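Local coordinates for protein putative amidohydrolase (PDB 3FEQ) that probably acts as a zinc-dependent prolidase of the amidohydrolase superfamily, hydrolysing dipeptides that carry a C-terminal proline, at residues E335-A340 with E386-V391; L14-G19 with G344-L349; K303-L308 with A340-N345. All coordinates share one frame; numbering follows the deposited sequence.

In the fold
All three interactions meet around two consecutive helices, 335-340 and 345-351, and the loop joining them. Interaction 2 is the buried one, leucine against leucine, and fastens the second helix to the β-sheet region containing strand 11-15. Interaction 1 is partly buried, with an aromatic ring on the inside and an arginine chain on the outside; it holds the first helix against the loop leading to strand 398-403. Interaction 3 lies at the surface, where the connecting loop packs on helix 302-314, and it alone has a salt bridge across its segments, described for one of two arginine conformers. Ala340 belongs to interactions 1 and 3, Gly344 and Asn345 to interactions 2 and 3.

Interaction 1: E335-A340 with E386-V391; sequences EFRIRA and EDIGVV
Ile388, Phe336 and Val391 have the largest areas buried here, and Ile388 spreads its two branches over three residues of helix 335-340. Its CG1, anti to the backbone N (chi1 -168°), lies 3.7 Å from Ala340 CB. The same CG1 is 4.2 Å from Phe336 CB. The other branch turns to the exposed flank, where Ile388 CG2 lies 3.7 Å from Arg337 CD, so the arginine contributes aliphatic chain to the contact. Phe336 brings its ring instead: Val391 CG1 sits over one face, 3.3 Å from Phe336 CE2 and 4.0 Å from Phe336 CG, and thus nearer the CD2-CE2 side. The 3-10 segment 388-390 places Ile388 and Val391 on the same side of the loop, joined by a backbone hydrogen bond from Val391 N to Ile388 O. Across the segments the chemistry is apolar, with 267 Å² buried in all. In this TIM-barrel-clan protein the contact joins helix 335-340 to the loop between strands 377-380 and 398-403. Phe61 of strand 56-66 meets the Phe336 ring edge-to-face, while Leu349 of helix 345-351 also touches Phe336 and Asn345 packs on both Ala340 and Ile388.

Interaction 2: L14-G19 with G344-L349; sequences LDLERG and GNLEAL
Leu14, near the end of strand 11-15, and Leu16, in the turn that follows, pack on Leu349 of helix 345-351: helix against strand end and turn. This joins the N-terminal β-structure to a helix within the amidohydrolase family region, of the TIM-barrel clan. The inner half of the contact is made by three buried leucines. Leu349 has CG anti to its carbonyl carbon (chi1 -64°), and two parts of its side chain are used: CD1 is 3.9 Å from Leu14 CD1, and CB is 4.1 Å from Leu16 CD2. The Leu16 side chain crosses that of Leu349 at about a right angle, whereas Leu14 approaches it aslant, methyl to methyl. Met58 of strand 56-66 touches both Leu14 and Leu349, and Pro59 touches Leu16, continuing the apolar layer.

One turn back along the helix, the outer half is more exposed and rests largely on backbone. Leu346, partly exposed, reaches over the turn 15-19 with its two methyl groups. Its CD2 stands 4.3 Å from Leu16 CD2, a looser side-chain pair than those made by Leu349. Gly19, also partly exposed, is the nearest residue to Leu346 by backbone, their CA atoms 6.6 Å apart. Its phi of 87° and psi of 33° are a conformation suited to glycine, and the turn is closed by a hydrogen bond from Gly19 N to Asp15 O. The bare backbone of this turn admits the leucine, with Leu346 CD2 3.9 Å from the carbonyl oxygen Leu16 O and Leu346 CD1 4.2 Å from Gly19 CA.

Interaction 3: K303-L308 with A340-N345; sequences KGRESL and AEVLGN
Arg305, in one of its two modelled conformers, reaches from helix 302-314 to Glu341 and forms the salt bridge of this surface contact, with Arg305 NH2 3.1 Å from Glu341 OE1; resting on one conformer, the pairing is doubtful. Arg305 NH1 is 3.3 Å from the same Glu341 OE1, so one carboxylate oxygen faces both terminal nitrogens. The guanidinium and carboxylate planes are only 17° apart, but the oxygen approaches the guanidinium obliquely. Two torsions bring the arginine there: CG is anti to the backbone N (chi1 -151°), which carries the chain out from the helix, and a bend at chi3 (-91°) turns the end toward Glu341. The glutamate answers with a chain extended beyond CG.

Val342 packs beside Arg305 and uses both methyl groups. CG2 lies against the aliphatic part of the arginine, near Arg305 CG, while CG1, anti to the valine's backbone N, is 4.1 Å from Leu308 CB. Leu308 CD2 also comes within 4.2 Å of Val342 CB. Leu343 extends the apolar side further along the helix, its CD1 4.4 Å from Leu308 CG; its other methyl, CD2, rests 4.0 Å from the backbone oxygen Leu308 O. Charge therefore lies at the outer edge and hydrocarbon behind it. The contact seats the loop between helices 335-340 and 345-351 on helix 302-314, where Glu309 and Ala312 also touch Val342 and Leu343 respectively, and Pro272 packs on Leu308.

Interaction 1: E335-A340 with E386-V391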
loop_
_atom_site.group_PDB
_atom_site.type_symbol
_atom_site.label_atom_id
_atom_site.label_comp_id
_atom_site.label_asym_id
_atom_site.label_seq_id
_atom_site.Cartn_x
_atom_site.Cartn_y
_atom_site.Cartn_z
ATOM N N GLU C 335 -7.297 -47.421 14.068
ATOM C CA GLU C 335 -6.131 -47.539 13.193
ATOM C C GLU C 335 -5.177 -48.659 13.640
ATOM O O GLU C 335 -4.515 -49.279 12.815
ATOM C CB GLU C 335 -5.415 -46.187 13.049
ATOM C CG GLU C 335 -4.086 -46.209 12.275
ATOM C CD GLU C 335 -4.245 -46.170 10.759
ATOM O OE1 GLU C 335 -3.306 -46.602 10.053
ATOM O OE2 GLU C 335 -5.296 -45.707 10.271
ATOM N N PHE C 336 -5.160 -48.947 14.937
ATOM C CA PHE C 336 -4.458 -50.110 15.465
ATOM C C PHE C 336 -4.936 -51.417 14.835
ATOM O O PHE C 336 -4.120 -52.226 14.387
ATOM C CB PHE C 336 -4.628 -50.197 16.978
ATOM C CG PHE C 336 -3.672 -49.335 17.747
ATOM C CD1 PHE C 336 -2.299 -49.537 17.659
ATOM C CD2 PHE C 336 -4.141 -48.333 18.574
ATOM C CE1 PHE C 336 -1.407 -48.728 18.379
ATOM C CE2 PHE C 336 -3.259 -47.535 19.295
ATOM C CZ PHE C 336 -1.895 -47.741 19.208
ATOM N N ARG C 337 -6.249 -51.630 14.797
ATOM C CA ARG C 337 -6.774 -52.878 14.246
ATOM C C ARG C 337 -6.490 -53.030 12.754
ATOM O O ARG C 337 -6.056 -54.085 12.306
ATOM C CB ARG C 337 -8.264 -53.049 14.541
ATOM C CG ARG C 337 -8.707 -54.516 14.646
ATOM C CD ARG C 337 -9.552 -54.785 15.889
ATOM N NE ARG C 337 -10.969 -54.759 15.560
ATOM C CZ ARG C 337 -11.722 -53.661 15.525
ATOM N NH1 ARG C 337 -11.210 -52.474 15.838
ATOM N NH2 ARG C 337 -13.003 -53.753 15.185
ATOM N N ILE C 338 -6.688 -51.952 12.003
ATOM C CA ILE C 338 -6.407 -51.934 10.572
ATOM C C ILE C 338 -4.967 -52.336 10.296
ATOM O O ILE C 338 -4.689 -53.150 9.413
ATOM C CB ILE C 338 -6.693 -50.549 9.979
ATOM C CG1 ILE C 338 -8.163 -50.207 10.183
ATOM C CG2 ILE C 338 -6.368 -50.508 8.508
ATOM C CD1 ILE C 338 -8.493 -48.764 9.925
ATOM N N ARG C 339 -4.055 -51.803 11.090
ATOM C CA ARG C 339 -2.652 -52.098 10.895
ATOM C C ARG C 339 -2.266 -53.487 11.389
ATOM O O ARG C 339 -1.401 -54.141 10.803
ATOM C CB ARG C 339 -1.795 -51.032 11.555
ATOM C CG ARG C 339 -1.955 -49.709 10.904
ATOM C CD ARG C 339 -0.765 -48.883 11.170
ATOM N NE ARG C 339 -0.969 -47.520 10.727
ATOM C CZ ARG C 339 0.022 -46.701 10.419
ATOM N NH1 ARG C 339 1.275 -47.124 10.477
ATOM N NH2 ARG C 339 -0.243 -45.460 10.058
ATOM N N ALA C 340 -2.920 -53.933 12.458
ATOM C CA ALA C 340 -2.676 -55.254 13.002
ATOM C C ALA C 340 -3.111 -56.327 12.012
ATOM O O ALA C 340 -2.479 -57.368 11.905
ATOM C CB ALA C 340 -3.398 -55.423 14.310
ATOM N N GLU C 386 -1.745 -60.057 22.061
ATOM C CA GLU C 386 -2.597 -61.137 21.564
ATOM C C GLU C 386 -3.990 -60.706 21.142
ATOM O O GLU C 386 -4.556 -61.258 20.205
ATOM C CB GLU C 386 -2.703 -62.252 22.589
ATOM C CG GLU C 386 -1.957 -63.502 22.176
ATOM C CD GLU C 386 -1.325 -64.204 23.354
ATOM O OE1 GLU C 386 -0.084 -64.356 23.360
ATOM O OE2 GLU C 386 -2.068 -64.581 24.286
ATOM N N ASP C 387 -4.565 -59.757 21.865
ATOM C CA ASP C 387 -5.782 -59.110 21.399
ATOM C C ASP C 387 -5.554 -57.623 21.131
ATOM O O ASP C 387 -5.427 -56.824 22.055
ATOM C CB ASP C 387 -6.928 -59.314 22.388
ATOM C CG ASP C 387 -8.223 -58.673 21.917
ATOM O OD1 ASP C 387 -8.486 -58.670 20.689
ATOM O OD2 ASP C 387 -8.980 -58.170 22.774
ATOM N N ILE C 388 -5.524 -57.258 19.855
ATOM C CA ILE C 388 -5.303 -55.876 19.471
ATOM C C ILE C 388 -6.484 -55.004 19.871
ATOM O O ILE C 388 -6.344 -53.792 20.021
ATOM C CB ILE C 388 -5.036 -55.745 17.963
ATOM C CG1 ILE C 388 -4.508 -54.348 17.632
ATOM C CG2 ILE C 388 -6.292 -56.064 17.157
ATOM C CD1 ILE C 388 -3.267 -53.963 18.382
ATOM N N GLY C 389 -7.631 -55.634 20.096
ATOM C CA GLY C 389 -8.834 -54.921 20.490
ATOM C C GLY C 389 -8.771 -54.226 21.839
ATOM O O GLY C 389 -9.608 -53.376 22.119
ATOM N N VAL C 390 -7.790 -54.570 22.678
ATOM C CA VAL C 390 -7.676 -53.946 24.010
ATOM C C VAL C 390 -7.175 -52.512 23.890
ATOM O O VAL C 390 -7.241 -51.730 24.838
ATOM C CB VAL C 390 -6.805 -54.765 25.030
ATOM C CG1 VAL C 390 -7.076 -56.252 24.922
ATOM C CG2 VAL C 390 -5.329 -54.487 24.871
ATOM N N VAL C 391 -6.710 -52.176 22.696
ATOM C CA VAL C 391 -6.218 -50.851 22.399
ATOM C C VAL C 391 -7.106 -50.196 21.359
ATOM O O VAL C 391 -7.285 -48.986 21.371
ATOM C CB VAL C 391 -4.791 -50.906 21.848
ATOM C CG1 VAL C 391 -4.250 -49.541 21.735
ATOM C CG2 VAL C 391 -3.901 -51.695 22.763
#

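Interaction 2: L14-G19 with G344-L349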
loop_
_atom_site.group_PDB
_atom_site.type_symbol
_atom_site.label_atom_id
_atom_site.label_comp_id
_atom_site.label_asym_id
_atom_site.label_seq_id
_atom_site.Cartn_x
_atom_site.Cartn_y
_atom_site.Cartn_z
ATOM N N LEU C 14 5.342 -53.999 28.920
ATOM C CA LEU C 14 5.554 -54.310 27.526
ATOM C C LEU C 14 6.910 -53.798 27.110
ATOM O O LEU C 14 7.187 -52.607 27.199
ATOM C CB LEU C 14 4.479 -53.664 26.665
ATOM C CG LEU C 14 4.036 -54.437 25.425
ATOM C CD1 LEU C 14 3.053 -53.586 24.637
ATOM C CD2 LEU C 14 5.201 -54.862 24.541
ATOM N N ASP C 15 7.759 -54.715 26.676
ATOM C CA ASP C 15 8.991 -54.340 26.025
ATOM C C ASP C 15 8.872 -54.628 24.548
ATOM O O ASP C 15 8.526 -55.737 24.150
ATOM C CB ASP C 15 10.167 -55.099 26.616
ATOM C CG ASP C 15 11.493 -54.518 26.193
ATOM O OD1 ASP C 15 11.935 -54.809 25.059
ATOM O OD2 ASP C 15 12.088 -53.761 26.992
ATOM N N LEU C 16 9.200 -53.626 23.744
ATOM C CA LEU C 16 8.771 -53.581 22.359
ATOM C C LEU C 16 9.815 -54.068 21.363
ATOM O O LEU C 16 9.468 -54.600 20.312
ATOM C CB LEU C 16 8.280 -52.180 22.000
ATOM C CG LEU C 16 6.863 -51.901 22.495
ATOM C CD1 LEU C 16 6.724 -50.470 22.973
ATOM C CD2 LEU C 16 5.855 -52.219 21.415
ATOM N N GLU C 17 11.092 -53.902 21.691
ATOM C CA GLU C 17 12.161 -54.345 20.798
ATOM C C GLU C 17 12.375 -55.850 20.889
ATOM O O GLU C 17 12.944 -56.458 19.982
ATOM C CB GLU C 17 13.469 -53.587 21.055
ATOM C CG GLU C 17 13.802 -53.359 22.523
ATOM C CD GLU C 17 13.304 -52.013 23.045
ATOM O OE1 GLU C 17 12.075 -51.768 23.029
ATOM O OE2 GLU C 17 14.147 -51.202 23.489
ATOM N N ARG C 18 11.895 -56.448 21.974
ATOM C CA ARG C 18 11.931 -57.895 22.128
ATOM C C ARG C 18 10.571 -58.509 21.835
ATOM O O ARG C 18 10.481 -59.627 21.336
ATOM C CB ARG C 18 12.402 -58.279 23.532
ATOM C CG ARG C 18 13.879 -58.010 23.780
ATOM C CD ARG C 18 14.109 -57.430 25.168
ATOM N NE ARG C 18 14.135 -58.465 26.203
ATOM C CZ ARG C 18 13.123 -58.747 27.021
ATOM N NH1 ARG C 18 11.989 -58.067 26.943
ATOM N NH2 ARG C 18 13.249 -59.708 27.926
ATOM N N GLY C 19 9.512 -57.771 22.142
ATOM C CA GLY C 19 8.166 -58.164 21.741
ATOM C C GLY C 19 7.500 -59.077 22.741
ATOM O O GLY C 19 6.712 -59.940 22.374
ATOM N N GLY C 344 1.800 -57.741 11.829
ATOM C CA GLY C 344 1.464 -58.251 13.163
ATOM C C GLY C 344 0.974 -57.140 14.078
ATOM O O GLY C 344 1.263 -55.967 13.830
ATOM N N ASN C 345 0.253 -57.480 15.147
ATOM C CA ASN C 345 -0.036 -56.457 16.141
ATOM C C ASN C 345 1.130 -56.021 17.038
ATOM O O ASN C 345 1.013 -55.032 17.760
ATOM C CB ASN C 345 -1.350 -56.673 16.909
ATOM C CG ASN C 345 -1.579 -58.101 17.315
ATOM O OD1 ASN C 345 -0.790 -58.987 16.998
ATOM N ND2 ASN C 345 -2.685 -58.339 18.019
ATOM N N LEU C 346 2.276 -56.690 16.926
ATOM C CA LEU C 346 3.533 -56.131 17.440
ATOM C C LEU C 346 3.901 -54.888 16.653
ATOM O O LEU C 346 4.178 -53.832 17.220
ATOM C CB LEU C 346 4.672 -57.134 17.315
ATOM C CG LEU C 346 5.768 -57.137 18.387
ATOM C CD1 LEU C 346 7.094 -57.549 17.774
ATOM C CD2 LEU C 346 5.912 -55.822 19.134
ATOM N N GLU C 347 3.898 -55.034 15.336
ATOM C CA GLU C 347 4.157 -53.920 14.441
ATOM C C GLU C 347 3.173 -52.753 14.640
ATOM O O GLU C 347 3.578 -51.594 14.695
ATOM C CB GLU C 347 4.184 -54.404 12.986
ATOM C CG GLU C 347 4.605 -53.353 11.970
ATOM C CD GLU C 347 5.885 -52.618 12.347
ATOM O OE1 GLU C 347 6.844 -53.282 12.806
ATOM O OE2 GLU C 347 5.931 -51.376 12.166
ATOM N N ALA C 348 1.892 -53.071 14.801
ATOM C CA ALA C 348 0.869 -52.055 15.059
ATOM C C ALA C 348 1.188 -51.241 16.314
ATOM O O ALA C 348 1.086 -50.016 16.318
ATOM C CB ALA C 348 -0.494 -52.701 15.170
ATOM N N LEU C 349 1.638 -51.924 17.358
ATOM C CA LEU C 349 2.017 -51.244 18.573
ATOM C C LEU C 349 3.340 -50.493 18.437
ATOM O O LEU C 349 3.556 -49.488 19.117
ATOM C CB LEU C 349 2.070 -52.224 19.740
ATOM C CG LEU C 349 0.765 -52.906 20.161
ATOM C CD1 LEU C 349 1.068 -53.919 21.243
ATOM C CD2 LEU C 349 -0.272 -51.920 20.655
#

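Interaction 3: K303-L308 with A340-N345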
loop_
_atom_site.group_PDB
_atom_site.type_symbol
_atom_site.label_atom_id
_atom_site.label_comp_id
_atom_site.label_asym_id
_atom_site.label_seq_id
_atom_site.Cartn_x
_atom_site.Cartn_y
_atom_site.Cartn_z
ATOM N N LYS C 303 -5.893 -49.112 -2.476
ATOM C CA LYS C 303 -4.473 -49.415 -2.367
ATOM C C LYS C 303 -3.924 -49.184 -0.961
ATOM O O LYS C 303 -2.762 -49.488 -0.687
ATOM C CB LYS C 303 -3.682 -48.590 -3.383
ATOM C CG LYS C 303 -3.173 -49.385 -4.569
ATOM C CD LYS C 303 -4.210 -49.510 -5.673
ATOM C CE LYS C 303 -3.717 -50.450 -6.764
ATOM N NZ LYS C 303 -4.586 -50.415 -7.966
ATOM N N GLY C 304 -4.765 -48.661 -0.075
ATOM C CA GLY C 304 -4.334 -48.306 1.271
ATOM C C GLY C 304 -3.734 -49.475 2.030
ATOM O O GLY C 304 -2.554 -49.454 2.401
ATOM N N ARG C 305 -4.550 -50.503 2.239
ATOM C CA ARG C 305 -4.128 -51.717 2.931
ATOM C C ARG C 305 -2.924 -52.337 2.215
ATOM O O ARG C 305 -1.920 -52.691 2.838
ATOM C CB ARG C 305 -5.298 -52.709 2.993
ATOM C CG ARG C 305 -5.279 -53.631 4.196
ATOM C CD ARG C 305 -6.590 -54.394 4.377
ATOM N NE ARG C 305 -7.540 -53.690 5.242
ATOM C CZ ARG C 305 -7.540 -53.748 6.574
ATOM N NH1 ARG C 305 -8.446 -53.068 7.274
ATOM N NH2 ARG C 305 -6.626 -54.472 7.210
ATOM N N GLU C 306 -3.018 -52.411 0.892
ATOM C CA GLU C 306 -1.960 -52.959 0.047
ATOM C C GLU C 306 -0.598 -52.295 0.271
ATOM O O GLU C 306 0.430 -52.974 0.327
ATOM C CB GLU C 306 -2.371 -52.843 -1.425
ATOM C CG GLU C 306 -1.671 -53.811 -2.364
ATOM C CD GLU C 306 -1.955 -53.524 -3.834
ATOM O OE1 GLU C 306 -0.982 -53.419 -4.608
ATOM O OE2 GLU C 306 -3.136 -53.413 -4.221
ATOM N N SER C 307 -0.602 -50.973 0.421
ATOM C CA SER C 307 0.632 -50.184 0.467
ATOM C C SER C 307 1.458 -50.540 1.692
ATOM O O SER C 307 2.687 -50.534 1.655
ATOM C CB SER C 307 0.299 -48.691 0.503
ATOM O OG SER C 307 -0.434 -48.369 1.673
ATOM N N LEU C 308 0.755 -50.840 2.779
ATOM C CA LEU C 308 1.365 -51.284 4.018
ATOM C C LEU C 308 2.376 -52.386 3.751
ATOM O O LEU C 308 3.519 -52.319 4.211
ATOM C CB LEU C 308 0.281 -51.775 4.974
ATOM C CG LEU C 308 -0.137 -50.820 6.095
ATOM C CD1 LEU C 308 -0.212 -49.350 5.671
ATOM C CD2 LEU C 308 -1.451 -51.280 6.706
ATOM N N ALA C 340 -2.920 -53.933 12.458
ATOM C CA ALA C 340 -2.676 -55.254 13.002
ATOM C C ALA C 340 -3.111 -56.327 12.012
ATOM O O ALA C 340 -2.479 -57.368 11.905
ATOM C CB ALA C 340 -3.398 -55.423 14.310
ATOM N N GLU C 341 -4.162 -56.050 11.255
ATOM C CA GLU C 341 -4.735 -57.046 10.373
ATOM C C GLU C 341 -3.836 -57.328 9.188
ATOM O O GLU C 341 -4.031 -58.303 8.475
ATOM C CB GLU C 341 -6.103 -56.603 9.869
ATOM C CG GLU C 341 -7.234 -56.821 10.852
ATOM C CD GLU C 341 -8.509 -56.121 10.422
ATOM O OE1 GLU C 341 -8.628 -55.771 9.227
ATOM O OE2 GLU C 341 -9.395 -55.918 11.278
ATOM N N VAL C 342 -2.871 -56.462 8.944
ATOM C CA VAL C 342 -2.021 -56.661 7.787
ATOM C C VAL C 342 -0.641 -57.055 8.240
ATOM O O VAL C 342 -0.128 -58.078 7.809
ATOM C CB VAL C 342 -1.949 -55.421 6.901
ATOM C CG1 VAL C 342 -0.971 -55.636 5.770
ATOM C CG2 VAL C 342 -3.326 -55.086 6.365
ATOM N N LEU C 343 -0.051 -56.248 9.119
ATOM C CA LEU C 343 1.227 -56.575 9.746
ATOM C C LEU C 343 0.884 -57.077 11.140
ATOM O O LEU C 343 -0.228 -56.882 11.589
ATOM C CB LEU C 343 2.112 -55.330 9.809
ATOM C CG LEU C 343 1.938 -54.312 8.668
ATOM C CD1 LEU C 343 2.341 -52.919 9.110
ATOM C CD2 LEU C 343 2.690 -54.690 7.388
ATOM N N GLY C 344 1.800 -57.741 11.829
ATOM C CA GLY C 344 1.464 -58.251 13.163
ATOM C C GLY C 344 0.974 -57.140 14.078
ATOM O O GLY C 344 1.263 -55.967 13.830
ATOM N N ASN C 345 0.253 -57.480 15.147
ATOM C CA ASN C 345 -0.036 -56.457 16.141
ATOM C C ASN C 345 1.130 -56.021 17.038
ATOM O O ASN C 345 1.013 -55.032 17.760
ATOM C CB ASN C 345 -1.350 -56.673 16.909
ATOM C CG ASN C 345 -1.579 -58.101 17.315
ATOM O OD1 ASN C 345 -0.790 -58.987 16.998
ATOM N ND2 ASN C 345 -2.685 -58.339 18.019
#